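Local coordinates for protein L-lysine 6-monooxygenase involved in desferrioxamine biosynthesis (Erwinia amylovora CFBP1430, PDB 5O8P) that probably catalyses the FAD- and NADPH-dependent N-hydroxylation of cadaverine, a step in building the siderophore desferrioxamine, at residues B[242-248]-B[421-427]; B[380-385]-B[402-406]; B[301-307]-B[318-324]. All blocks are in the same frame, centred on the assembly; numbering follows the deposited sequence.

Overall arrangement
From the N terminus, the chain first forms strands of the sheet beside FAD, then reaches residues 242-248, which open the longest of the three loops; it closes only at 421-427, near the C terminus, as contact 1. Contacts 2 and 3 both fall within that loop, one after the other. Contact 3 (301-307 with 318-324) closes first, as a beta hairpin that directly follows 297-300, an edge strand of the five-stranded parallel sheet within this chain. Contact 2 (380-385 with 402-406) then joins the end of strand 379-381 to helix 399-410 beside FAD. Contacts 2 and 3 lie on opposite sides of the chain's centre; contacts 1 and 3 both touch the second subunit.

Contact 1. Residues B[242-248]-B[421-427]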
loop_
_atom_site.group_PDB
_atom_site.type_symbol
_atom_site.label_atom_id
_atom_site.label_comp_id
_atom_site.label_asym_id
_atom_site.label_seq_id
_atom_site.Cartn_x
_atom_site.Cartn_y
_atom_site.Cartn_z
ATOM N N GLU B 242 -10.048 -15.316 9.827
ATOM C CA GLU B 242 -10.786 -15.854 10.987
ATOM C C GLU B 242 -11.128 -17.339 10.899
ATOM O O GLU B 242 -11.515 -17.931 11.887
ATOM C CB GLU B 242 -12.092 -15.099 11.211
ATOM C CG GLU B 242 -11.952 -13.648 11.638
ATOM C CD GLU B 242 -13.175 -13.149 12.406
ATOM O OE1 GLU B 242 -14.337 -13.411 11.966
ATOM O OE2 GLU B 242 -12.960 -12.542 13.496
ATOM N N MET B 243 -11.041 -17.929 9.716
ATOM C CA MET B 243 -11.207 -19.378 9.589
ATOM C C MET B 243 -10.001 -20.141 10.123
ATOM O O MET B 243 -10.124 -21.334 10.350
ATOM C CB MET B 243 -11.474 -19.785 8.137
ATOM C CG MET B 243 -12.764 -19.244 7.553
ATOM S SD MET B 243 -12.955 -19.579 5.790
ATOM C CE MET B 243 -13.506 -21.277 5.817
ATOM N N THR B 244 -8.839 -19.485 10.277
ATOM C CA THR B 244 -7.687 -20.102 10.952
ATOM C C THR B 244 -7.860 -19.774 12.428
ATOM O O THR B 244 -7.218 -18.881 12.981
ATOM C CB THR B 244 -6.290 -19.659 10.429
ATOM O OG1 THR B 244 -5.922 -18.416 11.021
ATOM C CG2 THR B 244 -6.268 -19.529 8.921
ATOM N N SER B 245 -8.749 -20.524 13.056
ATOM C CA SER B 245 -9.141 -20.254 14.412
ATOM C C SER B 245 -9.621 -21.530 15.084
ATOM O O SER B 245 -10.120 -22.442 14.413
ATOM C CB SER B 245 -10.268 -19.236 14.420
ATOM O OG SER B 245 -11.437 -19.767 13.842
ATOM N N PRO B 246 -9.486 -21.596 16.416
ATOM C CA PRO B 246 -9.995 -22.737 17.156
ATOM C C PRO B 246 -11.454 -23.050 16.838
ATOM O O PRO B 246 -11.796 -24.225 16.659
ATOM C CB PRO B 246 -9.823 -22.299 18.593
ATOM C CG PRO B 246 -8.605 -21.438 18.560
ATOM C CD PRO B 246 -8.710 -20.680 17.282
ATOM N N GLU B 247 -12.279 -22.011 16.701
ATOM C CA GLU B 247 -13.722 -22.228 16.493
ATOM C C GLU B 247 -13.991 -22.869 15.161
ATOM O O GLU B 247 -14.844 -23.738 15.078
ATOM C CB GLU B 247 -14.557 -20.963 16.561
ATOM C CG GLU B 247 -14.167 -19.966 17.628
ATOM C CD GLU B 247 -13.347 -18.851 17.047
ATOM O OE1 GLU B 247 -13.937 -17.990 16.391
ATOM O OE2 GLU B 247 -12.125 -18.796 17.310
ATOM N N TRP B 248 -13.266 -22.437 14.131
ATOM C CA TRP B 248 -13.400 -23.058 12.823
ATOM C C TRP B 248 -12.921 -24.515 12.836
ATOM O O TRP B 248 -13.540 -25.381 12.196
ATOM C CB TRP B 248 -12.650 -22.279 11.737
ATOM C CG TRP B 248 -13.003 -22.799 10.402
ATOM C CD1 TRP B 248 -14.121 -22.509 9.676
ATOM C CD2 TRP B 248 -12.297 -23.790 9.668
ATOM N NE1 TRP B 248 -14.148 -23.245 8.519
ATOM C CE2 TRP B 248 -13.031 -24.036 8.484
ATOM C CE3 TRP B 248 -11.109 -24.496 9.890
ATOM C CZ2 TRP B 248 -12.604 -24.938 7.518
ATOM C CZ3 TRP B 248 -10.684 -25.398 8.923
ATOM C CH2 TRP B 248 -11.430 -25.608 7.750
ATOM N N GLN B 421 -12.173 -19.140 21.412
ATOM C CA GLN B 421 -13.003 -18.222 20.626
ATOM C C GLN B 421 -12.301 -16.899 20.349
ATOM O O GLN B 421 -12.275 -16.034 21.217
ATOM C CB GLN B 421 -14.364 -17.984 21.324
ATOM C CG GLN B 421 -15.318 -17.072 20.547
ATOM C CD GLN B 421 -16.749 -17.558 20.532
ATOM O OE1 GLN B 421 -17.016 -18.757 20.618
ATOM N NE2 GLN B 421 -17.673 -16.629 20.395
ATOM N N ILE B 422 -11.778 -16.743 19.135
ATOM C CA ILE B 422 -11.089 -15.524 18.680
ATOM C C ILE B 422 -11.854 -14.694 17.650
ATOM O O ILE B 422 -11.492 -13.565 17.425
ATOM C CB ILE B 422 -9.671 -15.809 18.094
ATOM C CG1 ILE B 422 -9.735 -16.728 16.860
ATOM C CG2 ILE B 422 -8.747 -16.379 19.166
ATOM C CD1 ILE B 422 -8.408 -16.955 16.176
ATOM N N ALA B 423 -12.916 -15.231 17.057
ATOM C CA ALA B 423 -13.482 -14.698 15.802
ATOM C C ALA B 423 -14.845 -14.036 15.955
ATOM O O ALA B 423 -15.715 -14.555 16.657
ATOM C CB ALA B 423 -13.588 -15.823 14.780
ATOM N N PHE B 424 -15.051 -12.930 15.245
ATOM C CA PHE B 424 -16.362 -12.263 15.168
ATOM C C PHE B 424 -17.470 -13.075 14.477
ATOM O O PHE B 424 -18.645 -12.932 14.828
ATOM C CB PHE B 424 -16.229 -10.902 14.477
ATOM C CG PHE B 424 -15.377 -9.928 15.231
ATOM C CD1 PHE B 424 -15.875 -9.283 16.355
ATOM C CD2 PHE B 424 -14.080 -9.654 14.828
ATOM C CE1 PHE B 424 -15.087 -8.379 17.064
ATOM C CE2 PHE B 424 -13.287 -8.758 15.532
ATOM C CZ PHE B 424 -13.789 -8.121 16.650
ATOM N N GLN B 425 -17.104 -13.906 13.497
ATOM C CA GLN B 425 -18.070 -14.775 12.822
ATOM C C GLN B 425 -18.494 -15.931 13.693
ATOM O O GLN B 425 -17.793 -16.292 14.634
ATOM C CB GLN B 425 -17.468 -15.409 11.586
ATOM C CG GLN B 425 -17.078 -14.459 10.501
ATOM C CD GLN B 425 -16.276 -15.168 9.451
ATOM O OE1 GLN B 425 -16.798 -16.008 8.714
ATOM N NE2 GLN B 425 -15.001 -14.854 9.389
ATOM N N THR B 426 -19.635 -16.505 13.350
ATOM C CA THR B 426 -20.053 -17.796 13.856
ATOM C C THR B 426 -20.095 -18.744 12.663
ATOM O O THR B 426 -20.824 -18.512 11.701
ATOM C CB THR B 426 -21.448 -17.716 14.489
ATOM O OG1 THR B 426 -21.508 -16.582 15.355
ATOM C CG2 THR B 426 -21.772 -18.990 15.244
ATOM N N PHE B 427 -19.313 -19.807 12.723
ATOM C CA PHE B 427 -19.237 -20.793 11.632
ATOM C C PHE B 427 -20.330 -21.848 11.620
ATOM O O PHE B 427 -20.948 -22.062 10.580
ATOM C CB PHE B 427 -17.863 -21.445 11.619
ATOM C CG PHE B 427 -16.761 -20.448 11.449
ATOM C CD1 PHE B 427 -16.614 -19.765 10.238
ATOM C CD2 PHE B 427 -15.913 -20.135 12.509
ATOM C CE1 PHE B 427 -15.606 -18.831 10.083
ATOM C CE2 PHE B 427 -14.896 -19.226 12.357
ATOM C CZ PHE B 427 -14.750 -18.555 11.153
#
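Two glutamates of 242-248 receive backbone N-H groups of 421-427. E242 uses both oxygens: OE2 accepts from F424 N at 2.8 Å on its syn side, while OE1 takes Q425 N, also syn, and Q425 NE2 through its anti lone pair (3.0 Å). The carboxylate and the Q425 amide lie nearly coplanar, 18° apart, and three bonds fix the carboxylate's rotation. E247 bends at chi2 (100°), which turns OE2 to I422 N, 2.8 Å away in an almost straight bond; the N-H arrives from above the carboxylate plane.

The remaining contacts are aromatic and apolar. W248 directs its edge at the face of F427, the planes at 87°, with CD1 over the ring centre. W248 CB adds a CH-pi contact, and M243 CG touches F427 CE1 at 3.8 Å. I422 lays CD1 against S245 CB (3.4 Å) and P246 CD.

S245 is the N-cap of helix 246-253: OG donates to E242 O and accepts from W248 N. The contact thus joins the start of that helix to the C-terminal segment after helix 399-410; W248 also meets F391, and Q425 packs on F231 of the second subunit.

Contact 2. Residues B[380-385]-B[402-406]; sequences FVQNAE and RNSVL. With FAD (flavin-adenine dinucleotide), chain C.
R402 sends CG anti to its own backbone N (chi1 -167°) and bends at chi3 (35°), which lays the guanidinium beside the end of strand 379-381, while Q382, bent at chi2 (-114°), swings its amide across to helix 399-410. R402 NE donates to Q382 OE1 at 2.9 Å, in the carbonyl plane, with the two flat groups almost perpendicular. Q382 passes the chain of bonds on: its NE2 donates to N403 OD1 at 2.8 Å, again within the acceptor's carbonyl plane, and reaches N20 OD1 as well. R402 NH1 forms a salt bridge with E385 OE2, 2.8 Å away on the syn side, and a further bond to T393 O. Q382 CA and N383 N lie over one guanidinium face, and F19, which also binds FAD, makes a cation-pi contact with R402. The apolar contact is L406 CD2 on F380 CD1 (3.5 Å); L406 CD1 lies against the amide carbon CD of Q382 (3.8 Å).

E385 OE1 accepts from A384 N at 2.7 Å, tying the turn after the strand to the salt-bridged carboxylate. N383, in that turn, points ND2 to FAD O2P in a weak bond of 3.4 Å. The charge of the buried guanidinium is probably balanced by E385. R402, E385 and Q382 lie behind N383 as a second shell, consistent with steadying the turn of this phosphate-binding asparagine.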
loop_
_atom_site.group_PDB
_atom_site.type_symbol
_atom_site.label_atom_id
_atom_site.label_comp_id
_atom_site.label_asym_id
_atom_site.label_seq_id
_atom_site.Cartn_x
_atom_site.Cartn_y
_atom_site.Cartn_z
ATOM N N PHE B 380 0.550 -38.551 19.587
ATOM C CA PHE B 380 0.045 -37.335 18.942
ATOM C C PHE B 380 0.741 -37.069 17.622
ATOM O O PHE B 380 1.826 -37.579 17.380
ATOM C CB PHE B 380 0.242 -36.141 19.867
ATOM C CG PHE B 380 -0.511 -36.260 21.148
ATOM C CD1 PHE B 380 -1.841 -35.897 21.213
ATOM C CD2 PHE B 380 0.102 -36.763 22.284
ATOM C CE1 PHE B 380 -2.549 -36.005 22.393
ATOM C CE2 PHE B 380 -0.589 -36.881 23.467
ATOM C CZ PHE B 380 -1.919 -36.507 23.519
ATOM N N VAL B 381 0.134 -36.238 16.786
ATOM C CA VAL B 381 0.752 -35.878 15.511
ATOM C C VAL B 381 0.734 -34.364 15.305
ATOM O O VAL B 381 -0.188 -33.710 15.750
ATOM C CB VAL B 381 0.092 -36.613 14.318
ATOM C CG1 VAL B 381 0.263 -38.134 14.424
ATOM C CG2 VAL B 381 -1.385 -36.241 14.138
ATOM N N GLN B 382 1.772 -33.842 14.657
ATOM C CA GLN B 382 1.880 -32.439 14.252
ATOM C C GLN B 382 1.911 -32.480 12.732
ATOM O O GLN B 382 2.812 -33.092 12.169
ATOM C CB GLN B 382 3.199 -31.832 14.729
ATOM C CG GLN B 382 3.429 -31.903 16.224
ATOM C CD GLN B 382 3.448 -30.551 16.885
ATOM O OE1 GLN B 382 2.523 -29.766 16.732
ATOM N NE2 GLN B 382 4.520 -30.264 17.629
ATOM N N ASN B 383 0.958 -31.824 12.065
ATOM C CA ASN B 383 0.962 -31.728 10.602
ATOM C C ASN B 383 0.800 -33.089 9.877
ATOM O O ASN B 383 1.472 -33.338 8.875
ATOM C CB ASN B 383 2.256 -31.009 10.150
ATOM C CG ASN B 383 2.205 -30.459 8.715
ATOM O OD1 ASN B 383 1.187 -29.939 8.233
ATOM N ND2 ASN B 383 3.349 -30.553 8.031
ATOM N N ALA B 384 -0.072 -33.962 10.359
ATOM C CA ALA B 384 -0.556 -35.094 9.526
ATOM C C ALA B 384 -2.078 -35.280 9.673
ATOM O O ALA B 384 -2.610 -36.386 9.516
ATOM C CB ALA B 384 0.205 -36.370 9.863
ATOM N N GLU B 385 -2.757 -34.180 9.992
ATOM C CA GLU B 385 -4.182 -34.171 10.313
ATOM C C GLU B 385 -4.967 -33.223 9.389
ATOM O O GLU B 385 -6.079 -32.833 9.738
ATOM C CB GLU B 385 -4.393 -33.824 11.810
ATOM C CG GLU B 385 -4.128 -32.368 12.244
ATOM C CD GLU B 385 -2.681 -32.013 12.525
ATOM O OE1 GLU B 385 -1.787 -32.757 12.105
ATOM O OE2 GLU B 385 -2.445 -30.958 13.139
ATOM N N ARG B 402 -1.734 -25.602 18.492
ATOM C CA ARG B 402 -1.652 -27.066 18.567
ATOM C C ARG B 402 -0.700 -27.517 19.696
ATOM O O ARG B 402 -1.063 -28.355 20.531
ATOM C CB ARG B 402 -1.237 -27.675 17.215
ATOM C CG ARG B 402 -1.429 -29.189 17.112
ATOM C CD ARG B 402 -1.016 -29.794 15.781
ATOM N NE ARG B 402 0.143 -29.108 15.205
ATOM C CZ ARG B 402 0.223 -28.577 13.985
ATOM N NH1 ARG B 402 -0.760 -28.698 13.093
ATOM N NH2 ARG B 402 1.342 -27.956 13.626
ATOM N N ASN B 403 0.485 -26.916 19.746
ATOM C CA ASN B 403 1.442 -27.194 20.817
ATOM C C ASN B 403 0.856 -26.950 22.215
ATOM O O ASN B 403 1.111 -27.724 23.148
ATOM C CB ASN B 403 2.734 -26.374 20.622
ATOM C CG ASN B 403 3.596 -26.892 19.480
ATOM O OD1 ASN B 403 3.668 -28.093 19.245
ATOM N ND2 ASN B 403 4.257 -25.985 18.770
ATOM N N SER B 404 0.050 -25.900 22.351
ATOM C CA SER B 404 -0.605 -25.603 23.624
ATOM C C SER B 404 -1.624 -26.647 24.062
ATOM O O SER B 404 -1.774 -26.850 25.279
ATOM C CB SER B 404 -1.258 -24.225 23.596
ATOM O OG SER B 404 -0.263 -23.227 23.563
ATOM N N VAL B 405 -2.313 -27.293 23.110
ATOM C CA VAL B 405 -3.289 -28.350 23.476
ATOM C C VAL B 405 -2.559 -29.679 23.690
ATOM O O VAL B 405 -3.008 -30.519 24.473
ATOM C CB VAL B 405 -4.532 -28.501 22.510
ATOM C CG1 VAL B 405 -4.839 -27.219 21.733
ATOM C CG2 VAL B 405 -4.409 -29.672 21.551
ATOM N N LEU B 406 -1.450 -29.875 22.980
ATOM C CA LEU B 406 -0.606 -31.024 23.226
ATOM C C LEU B 406 -0.084 -30.947 24.637
ATOM O O LEU B 406 -0.182 -31.927 25.376
ATOM C CB LEU B 406 0.561 -31.087 22.244
ATOM C CG LEU B 406 0.245 -31.417 20.792
ATOM C CD1 LEU B 406 1.547 -31.406 20.005
ATOM C CD2 LEU B 406 -0.478 -32.738 20.667
HETATM P PA FAD C . 9.839 -30.643 8.595
HETATM O O1A FAD C . 10.900 -29.710 8.043
HETATM O O2A FAD C . 9.213 -31.672 7.685
HETATM O O5B FAD C . 10.530 -31.374 9.859
HETATM C C5B FAD C . 10.636 -32.790 9.967
HETATM C C4B FAD C . 11.955 -33.245 10.580
HETATM O O4B FAD C . 11.816 -34.594 11.052
HETATM C C3B FAD C . 13.097 -33.260 9.570
HETATM O O3B FAD C . 14.241 -32.623 10.156
HETATM C C2B FAD C . 13.310 -34.739 9.251
HETATM O O2B FAD C . 14.663 -35.082 8.932
HETATM C C1B FAD C . 12.883 -35.407 10.544
HETATM N N9A FAD C . 12.526 -36.849 10.451
HETATM C C8A FAD C . 11.677 -37.461 9.599
HETATM N N7A FAD C . 11.631 -38.799 9.854
HETATM C C5A FAD C . 12.462 -39.055 10.887
HETATM C C6A FAD C . 12.901 -40.242 11.672
HETATM N N6A FAD C . 12.424 -41.480 11.395
HETATM N N1A FAD C . 13.793 -40.050 12.679
HETATM C C2A FAD C . 14.287 -38.829 12.977
HETATM N N3A FAD C . 13.938 -37.717 12.302
HETATM C C4A FAD C . 13.047 -37.762 11.274
HETATM N N1 FAD C . 4.102 -22.465 6.251
HETATM C C2 FAD C . 3.848 -21.244 6.790
HETATM O O2 FAD C . 2.953 -21.158 7.661
HETATM N N3 FAD C . 4.531 -20.136 6.425
HETATM C C4 FAD C . 5.503 -20.173 5.496
HETATM O O4 FAD C . 6.115 -19.136 5.171
HETATM C C4X FAD C . 5.841 -21.470 4.858
HETATM N N5 FAD C . 6.809 -21.576 3.922
HETATM C C5X FAD C . 7.090 -22.774 3.357
HETATM C C6 FAD C . 8.096 -22.822 2.395
HETATM C C7 FAD C . 8.443 -24.018 1.772
HETATM C C7M FAD C . 9.534 -24.043 0.730
HETATM C C8 FAD C . 7.718 -25.267 2.148
HETATM C C8M FAD C . 8.073 -26.572 1.489
HETATM C C9 FAD C . 6.706 -25.229 3.108
HETATM C C9A FAD C . 6.346 -24.028 3.746
HETATM N N10 FAD C . 5.316 -23.939 4.743
HETATM C C10 FAD C . 5.054 -22.657 5.302
HETATM C "C1'" FAD C . 4.518 -25.102 5.219
HETATM C "C2'" FAD C . 5.104 -25.743 6.499
HETATM O "O2'" FAD C . 5.435 -24.725 7.467
HETATM C "C3'" FAD C . 6.338 -26.630 6.244
HETATM O "O3'" FAD C . 6.001 -27.716 5.366
HETATM C "C4'" FAD C . 6.947 -27.212 7.527
HETATM O "O4'" FAD C . 8.337 -27.483 7.314
HETATM C "C5'" FAD C . 6.260 -28.498 7.979
HETATM O "O5'" FAD C . 6.487 -28.679 9.378
HETATM P P FAD C . 7.247 -29.981 9.917
HETATM O O1P FAD C . 7.395 -29.848 11.419
HETATM O O2P FAD C . 6.463 -31.124 9.336
HETATM O O3P FAD C . 8.679 -29.675 9.203
#

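Contact 3. Residues B[301-307]-B[318-324]; sequences THSELTD and LKLHQQE
Strands 303-307 and 318-322 run antiparallel, their axes 4.4 Å apart at closest approach, with S303-Q322 and L305-L320 as non-hydrogen-bonded pairs and E304-H321 as a hydrogen-bonded pair. E304 N and H321 O, and H321 N and E304 O, are each 2.8 Å apart, and Q323 N extends the pairing to H302 O.

Beside the pairing, E324 lies over one face of the H302 imidazole: E324 CB makes a CH-pi contact there, 3.8 Å from the ring centroid. Its carboxylate continues over the same face toward the rim, inclined 45° to the ring. CG anti to the backbone N (chi1 -170°) and an extended chi2 carry the E324 chain obliquely over the ring, and its OE1 bonds to Y251 OH of the second subunit. Q322 OE1 accepts from Q325 N while lying near H302 CB.

At the other end the register slips by one residue: T306 and D307 both face K319, a classic beta bulge. K319 O accepts from T306 N at 3.0 Å and weakly from T306 OG1, and K319 N donates to D307 O. The two strands form the beta hairpin 303-311/315-322, completed as a three-stranded antiparallel sheet by strand 327-333.

L305 CD1 packs on L320 CD2 (3.9 Å) and on L318 CG, on the face shared with S303 and Q322; L320 also touches Y329, and S303 OG is bonded to Y329 OH. L305 belongs to the NADP(+) site of this protein, which is not occupied in this chain. T306 CG2 meets H321 CB at 3.8 Å, and on the face of E304 and H321, E304 forms a salt bridge with R227, another residue of that site.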
loop_
_atom_site.group_PDB
_atom_site.type_symbol
_atom_site.label_atom_id
_atom_site.label_comp_id
_atom_site.label_asym_id
_atom_site.label_seq_id
_atom_site.Cartn_x
_atom_site.Cartn_y
_atom_site.Cartn_z
ATOM N N THR B 301 -3.095 -23.406 -18.106
ATOM C CA THR B 301 -3.892 -23.702 -16.910
ATOM C C THR B 301 -4.790 -24.884 -17.220
ATOM O O THR B 301 -4.769 -25.390 -18.337
ATOM C CB THR B 301 -4.749 -22.490 -16.501
ATOM O OG1 THR B 301 -5.348 -21.918 -17.667
ATOM C CG2 THR B 301 -3.896 -21.440 -15.802
ATOM N N HIS B 302 -5.545 -25.353 -16.227
ATOM C CA HIS B 302 -6.443 -26.506 -16.382
ATOM C C HIS B 302 -5.766 -27.790 -16.891
ATOM O O HIS B 302 -6.457 -28.725 -17.290
ATOM C CB HIS B 302 -7.614 -26.155 -17.324
ATOM C CG HIS B 302 -8.571 -25.157 -16.757
ATOM N ND1 HIS B 302 -9.521 -25.492 -15.814
ATOM C CD2 HIS B 302 -8.750 -23.841 -17.020
ATOM C CE1 HIS B 302 -10.233 -24.421 -15.514
ATOM N NE2 HIS B 302 -9.784 -23.406 -16.228
ATOM N N SER B 303 -4.435 -27.859 -16.844
ATOM C CA SER B 303 -3.686 -28.870 -17.596
ATOM C C SER B 303 -3.098 -29.960 -16.701
ATOM O O SER B 303 -2.148 -29.717 -15.958
ATOM C CB SER B 303 -2.581 -28.197 -18.400
ATOM O OG SER B 303 -3.134 -27.543 -19.520
ATOM N N GLU B 304 -3.679 -31.156 -16.778
ATOM C CA GLU B 304 -3.181 -32.312 -16.051
ATOM C C GLU B 304 -2.090 -32.973 -16.873
ATOM O O GLU B 304 -2.254 -33.161 -18.074
ATOM C CB GLU B 304 -4.299 -33.326 -15.804
ATOM C CG GLU B 304 -3.855 -34.518 -14.960
ATOM C CD GLU B 304 -4.822 -35.683 -15.016
ATOM O OE1 GLU B 304 -4.854 -36.384 -16.060
ATOM O OE2 GLU B 304 -5.525 -35.911 -14.007
ATOM N N LEU B 305 -0.994 -33.339 -16.212
ATOM C CA LEU B 305 0.060 -34.160 -16.808
ATOM C C LEU B 305 -0.380 -35.625 -16.861
ATOM O O LEU B 305 -0.464 -36.281 -15.827
ATOM C CB LEU B 305 1.334 -34.022 -15.976
ATOM C CG LEU B 305 2.616 -34.673 -16.481
ATOM C CD1 LEU B 305 3.146 -33.910 -17.687
ATOM C CD2 LEU B 305 3.648 -34.691 -15.370
ATOM N N THR B 306 -0.666 -36.133 -18.061
ATOM C CA THR B 306 -1.083 -37.534 -18.241
ATOM C C THR B 306 0.109 -38.487 -18.378
ATOM O O THR B 306 0.096 -39.590 -17.822
ATOM C CB THR B 306 -2.007 -37.724 -19.469
ATOM O OG1 THR B 306 -1.465 -37.042 -20.603
ATOM C CG2 THR B 306 -3.401 -37.186 -19.187
ATOM N N ASP B 307 1.121 -38.070 -19.135
ATOM C CA ASP B 307 2.323 -38.875 -19.342
ATOM C C ASP B 307 3.509 -37.977 -19.688
ATOM O O ASP B 307 3.335 -36.813 -20.037
ATOM C CB ASP B 307 2.078 -39.912 -20.463
ATOM C CG ASP B 307 2.888 -41.202 -20.284
ATOM O OD1 ASP B 307 3.094 -41.655 -19.136
ATOM O OD2 ASP B 307 3.300 -41.784 -21.312
ATOM N N LEU B 318 6.090 -33.523 -22.607
ATOM C CA LEU B 318 4.985 -33.566 -21.658
ATOM C C LEU B 318 3.681 -33.748 -22.413
ATOM O O LEU B 318 3.335 -32.904 -23.226
ATOM C CB LEU B 318 4.913 -32.257 -20.873
ATOM C CG LEU B 318 5.916 -31.962 -19.748
ATOM C CD1 LEU B 318 7.202 -32.770 -19.814
ATOM C CD2 LEU B 318 6.238 -30.476 -19.705
ATOM N N LYS B 319 2.977 -34.850 -22.165
ATOM C CA LYS B 319 1.600 -35.004 -22.626
ATOM C C LYS B 319 0.689 -34.437 -21.551
ATOM O O LYS B 319 0.786 -34.814 -20.379
ATOM C CB LYS B 319 1.251 -36.465 -22.900
ATOM C CG LYS B 319 2.013 -37.058 -24.067
ATOM C CD LYS B 319 1.239 -38.156 -24.783
ATOM C CE LYS B 319 2.034 -38.670 -25.974
ATOM N NZ LYS B 319 1.261 -39.631 -26.798
ATOM N N LEU B 320 -0.188 -33.520 -21.958
ATOM C CA LEU B 320 -1.072 -32.807 -21.048
ATOM C C LEU B 320 -2.518 -32.951 -21.500
ATOM O O LEU B 320 -2.793 -33.138 -22.685
ATOM C CB LEU B 320 -0.692 -31.333 -21.017
ATOM C CG LEU B 320 0.724 -31.026 -20.527
ATOM C CD1 LEU B 320 1.208 -29.694 -21.053
ATOM C CD2 LEU B 320 0.789 -31.037 -19.015
ATOM N N HIS B 321 -3.437 -32.874 -20.545
ATOM C CA HIS B 321 -4.861 -32.890 -20.832
ATOM C C HIS B 321 -5.500 -31.658 -20.207
ATOM O O HIS B 321 -5.444 -31.472 -18.988
ATOM C CB HIS B 321 -5.502 -34.158 -20.287
ATOM C CG HIS B 321 -6.903 -34.359 -20.758
ATOM N ND1 HIS B 321 -7.997 -34.156 -19.943
ATOM C CD2 HIS B 321 -7.390 -34.716 -21.969
ATOM C CE1 HIS B 321 -9.100 -34.398 -20.630
ATOM N NE2 HIS B 321 -8.759 -34.740 -21.861
ATOM N N GLN B 322 -6.096 -30.821 -21.053
ATOM C CA GLN B 322 -6.735 -29.560 -20.638
ATOM C C GLN B 322 -8.185 -29.920 -20.243
ATOM O O GLN B 322 -9.030 -30.148 -21.094
ATOM C CB GLN B 322 -6.518 -28.499 -21.747
ATOM C CG GLN B 322 -7.571 -27.501 -22.174
ATOM C CD GLN B 322 -7.999 -26.507 -21.129
ATOM O OE1 GLN B 322 -8.629 -26.910 -20.162
ATOM N NE2 GLN B 322 -7.834 -25.215 -21.407
ATOM N N GLN B 323 -8.426 -30.019 -18.932
ATOM C CA GLN B 323 -9.632 -30.684 -18.374
ATOM C C GLN B 323 -10.921 -29.925 -18.635
ATOM O O GLN B 323 -11.973 -30.536 -18.762
ATOM C CB GLN B 323 -9.500 -30.918 -16.854
ATOM C CG GLN B 323 -8.494 -31.996 -16.451
ATOM C CD GLN B 323 -7.995 -31.861 -15.008
ATOM O OE1 GLN B 323 -7.655 -30.767 -14.542
ATOM N NE2 GLN B 323 -7.918 -32.988 -14.306
ATOM N N GLU B 324 -10.833 -28.601 -18.705
ATOM C CA GLU B 324 -11.994 -27.749 -18.939
ATOM C C GLU B 324 -12.470 -27.911 -20.369
ATOM O O GLU B 324 -13.626 -28.243 -20.615
ATOM C CB GLU B 324 -11.637 -26.288 -18.643
ATOM C CG GLU B 324 -12.818 -25.331 -18.614
ATOM C CD GLU B 324 -12.498 -24.041 -17.876
ATOM O OE1 GLU B 324 -11.813 -23.163 -18.457
ATOM O OE2 GLU B 324 -12.924 -23.917 -16.707
#